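Luciferase (Lingulodinium polyedrum, PDB 1VPR) catalyses, as the third of three homologous luciferase domains of a larger protein, the light-emitting oxidation of dinoflagellate luciferin, an open tetrapyrrole, by molecular oxygen. Local coordinates at residues A124-F129 and L138-L143. Sequence-based numbering, arbitrary orientation.
Sequences AMCKGF and LPCGPL
Two beta turns meet where Cys-126 and Pro-139 bring their CA atoms to 5.6 Å, at the periphery of a calycin-type beta-barrel domain. Helix 120-126 leads into a type II turn from Cys-126 to Phe-129, closed by a hydrogen bond from Phe-129 N to Cys-126 O; Gly-128 takes the positive-phi position that glycine suits. Across the contact, Leu-138 to Gly-141 form a type I turn. Proline fits its second position, where a phi near -60° is required, and Gly-141, again at positive phi, donates its N-H to Leu-138 O. Between the two turns the contact is apolar.

Pro-139 is the wedge, inserted between the end of the helix and the Phe-129 ring. Its CD lies over one face of that ring in a CH-pi contact, 3.6 Å from the centroid and 19° off the normal; its CG presses on Phe-129 CD2 nearer the rim. Phe-129 carries its CG anti to the backbone N (chi1 176°), which swings the ring out over the proline. Leu-138 CD1 approaches the same ring obliquely at CE1, 3.9 Å away, while Tyr-131 meets it edge-to-face.

On the helix side, Pro-139 CB rests against Met-125 O. The long side chain of Met-125, modelled as selenomethionine, runs extended beyond CG along the outer border and brings SE to 4.1 Å from Cys-140 CA. Leu-138 turns inward to Leu-249 of strand 247-253, joining this loop to the barrel wall. The small, weakly polar thiols pack closely: the SG of buried Cys-126 touches Leu-138 CG and Pro-139 CD and stands 3.4 Å from Cys-140 SG, well beyond disulfide length.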
ATOM      1  N   ALA A 124       6.007  18.026  13.707  1.00 21.05           N
ATOM      2  CA  ALA A 124       6.280  17.936  15.132  1.00 21.21           C
ATOM      3  C   ALA A 124       4.998  17.803  15.951  1.00 19.53           C
ATOM      4  O   ALA A 124       4.931  17.024  16.894  1.00 21.47           O
ATOM      5  CB  ALA A 124       7.070  19.172  15.591  1.00 21.68           C
HETATM    6  N   MSE A 125       3.975  18.565  15.590  1.00 20.84           N
HETATM    7  CA  MSE A 125       2.699  18.506  16.306  1.00 21.31           C
HETATM    8  C   MSE A 125       2.055  17.125  16.275  1.00 21.77           C
HETATM    9  O   MSE A 125       1.399  16.711  17.235  1.00 19.57           O
HETATM   10  CB  MSE A 125       1.715  19.491  15.695  1.00 23.19           C
HETATM   11  CG  MSE A 125       2.177  20.908  15.710  1.00 28.79           C
HETATM   12 SE   MSE A 125       0.989  21.951  14.621  1.00 39.43          SE
HETATM   13  CE  MSE A 125       2.214  23.297  14.037  1.00 33.09           C
ATOM     14  N   CYS A 126       2.227  16.421  15.158  1.00 19.20           N
ATOM     15  CA  CYS A 126       1.630  15.102  14.999  1.00 19.65           C
ATOM     16  C   CYS A 126       2.424  13.970  15.619  1.00 20.16           C
ATOM     17  O   CYS A 126       1.906  12.863  15.756  1.00 20.50           O
ATOM     18  CB  CYS A 126       1.403  14.808  13.508  1.00 15.28           C
ATOM     19  SG  CYS A 126       0.282  15.979  12.696  1.00 19.51           S
ATOM     20  N   LYS A 127       3.676  14.227  15.988  1.00 20.49           N
ATOM     21  CA  LYS A 127       4.495  13.169  16.582  1.00 22.56           C
ATOM     22  C   LYS A 127       3.792  12.612  17.813  1.00 21.72           C
ATOM     23  O   LYS A 127       3.417  13.363  18.708  1.00 21.44           O
ATOM     24  CB  LYS A 127       5.884  13.707  16.973  1.00 26.00           C
ATOM     25  CG  LYS A 127       7.026  13.174  16.131  1.00 32.81           C
ATOM     26  CD  LYS A 127       6.942  13.676  14.690  1.00 36.35           C
ATOM     27  CE  LYS A 127       7.635  12.723  13.714  1.00 35.53           C
ATOM     28  NZ  LYS A 127       9.037  12.402  14.111  1.00 39.48           N
ATOM     29  N   GLY A 128       3.598  11.297  17.844  1.00 23.34           N
ATOM     30  CA  GLY A 128       2.933  10.663  18.976  1.00 21.96           C
ATOM     31  C   GLY A 128       1.403  10.692  18.986  1.00 23.18           C
ATOM     32  O   GLY A 128       0.776  10.206  19.938  1.00 20.34           O
ATOM     33  N   PHE A 129       0.797  11.246  17.937  1.00 20.04           N
ATOM     34  CA  PHE A 129      -0.655  11.329  17.836  1.00 19.53           C
ATOM     35  C   PHE A 129      -1.265   9.921  17.802  1.00 18.27           C
ATOM     36  O   PHE A 129      -0.617   8.980  17.349  1.00 17.29           O
ATOM     37  CB  PHE A 129      -1.010  12.092  16.559  1.00 19.16           C
ATOM     38  CG  PHE A 129      -2.486  12.184  16.276  1.00 19.07           C
ATOM     39  CD1 PHE A 129      -3.036  11.540  15.161  1.00 19.14           C
ATOM     40  CD2 PHE A 129      -3.321  12.967  17.077  1.00 19.70           C
ATOM     41  CE1 PHE A 129      -4.400  11.687  14.851  1.00 17.45           C
ATOM     42  CE2 PHE A 129      -4.679  13.120  16.775  1.00 18.38           C
ATOM     43  CZ  PHE A 129      -5.214  12.474  15.656  1.00 18.83           C
ATOM     44  N   LEU A 138      -6.642  15.800  13.200  1.00 19.30           N
ATOM     45  CA  LEU A 138      -5.195  15.728  13.068  1.00 19.60           C
ATOM     46  C   LEU A 138      -4.683  17.026  13.691  1.00 20.95           C
ATOM     47  O   LEU A 138      -5.226  18.111  13.438  1.00 21.66           O
ATOM     48  CB  LEU A 138      -4.805  15.626  11.589  1.00 19.68           C
ATOM     49  CG  LEU A 138      -3.381  15.176  11.267  1.00 18.98           C
ATOM     50  CD1 LEU A 138      -3.137  13.760  11.785  1.00 20.24           C
ATOM     51  CD2 LEU A 138      -3.175  15.222   9.755  1.00 17.52           C
ATOM     52  N   PRO A 139      -3.639  16.938  14.519  1.00 22.09           N
ATOM     53  CA  PRO A 139      -3.086  18.127  15.180  1.00 23.21           C
ATOM     54  C   PRO A 139      -2.647  19.284  14.285  1.00 25.23           C
ATOM     55  O   PRO A 139      -2.739  20.438  14.687  1.00 27.05           O
ATOM     56  CB  PRO A 139      -1.922  17.560  15.983  1.00 21.29           C
ATOM     57  CG  PRO A 139      -2.412  16.181  16.335  1.00 23.66           C
ATOM     58  CD  PRO A 139      -2.959  15.719  14.990  1.00 21.12           C
ATOM     59  N   CYS A 140      -2.177  18.995  13.075  1.00 25.80           N
ATOM     60  CA  CYS A 140      -1.705  20.074  12.214  1.00 25.24           C
ATOM     61  C   CYS A 140      -2.790  20.716  11.369  1.00 25.84           C
ATOM     62  O   CYS A 140      -2.494  21.506  10.470  1.00 28.46           O
ATOM     63  CB  CYS A 140      -0.558  19.581  11.326  1.00 25.44           C
ATOM     64  SG  CYS A 140      -0.904  18.129  10.314  1.00 27.46           S
ATOM     65  N   GLY A 141      -4.049  20.410  11.673  1.00 24.93           N
ATOM     66  CA  GLY A 141      -5.142  20.979  10.897  1.00 23.45           C
ATOM     67  C   GLY A 141      -5.373  20.131   9.662  1.00 23.68           C
ATOM     68  O   GLY A 141      -4.682  19.124   9.485  1.00 23.19           O
ATOM     69  N   PRO A 142      -6.294  20.530   8.765  1.00 22.92           N
ATOM     70  CA  PRO A 142      -6.631  19.806   7.533  1.00 21.63           C
ATOM     71  C   PRO A 142      -5.424  19.528   6.671  1.00 20.96           C
ATOM     72  O   PRO A 142      -4.634  20.436   6.401  1.00 21.03           O
ATOM     73  CB  PRO A 142      -7.585  20.754   6.815  1.00 22.66           C
ATOM     74  CG  PRO A 142      -8.086  21.684   7.928  1.00 23.74           C
ATOM     75  CD  PRO A 142      -6.854  21.890   8.725  1.00 24.09           C
ATOM     76  N   LEU A 143      -5.262  18.287   6.223  1.00 19.13           N
ATOM     77  CA  LEU A 143      -4.134  18.010   5.349  1.00 18.72           C
ATOM     78  C   LEU A 143      -4.452  18.682   4.017  1.00 18.32           C
ATOM     79  O   LEU A 143      -5.619  18.786   3.626  1.00 18.52           O
ATOM     80  CB  LEU A 143      -3.946  16.489   5.157  1.00 20.04           C
ATOM     81  CG  LEU A 143      -3.383  15.673   6.346  1.00 20.25           C
ATOM     82  CD1 LEU A 143      -3.501  14.168   6.071  1.00 16.64           C
ATOM     83  CD2 LEU A 143      -1.913  16.052   6.596  1.00 20.70           C
TER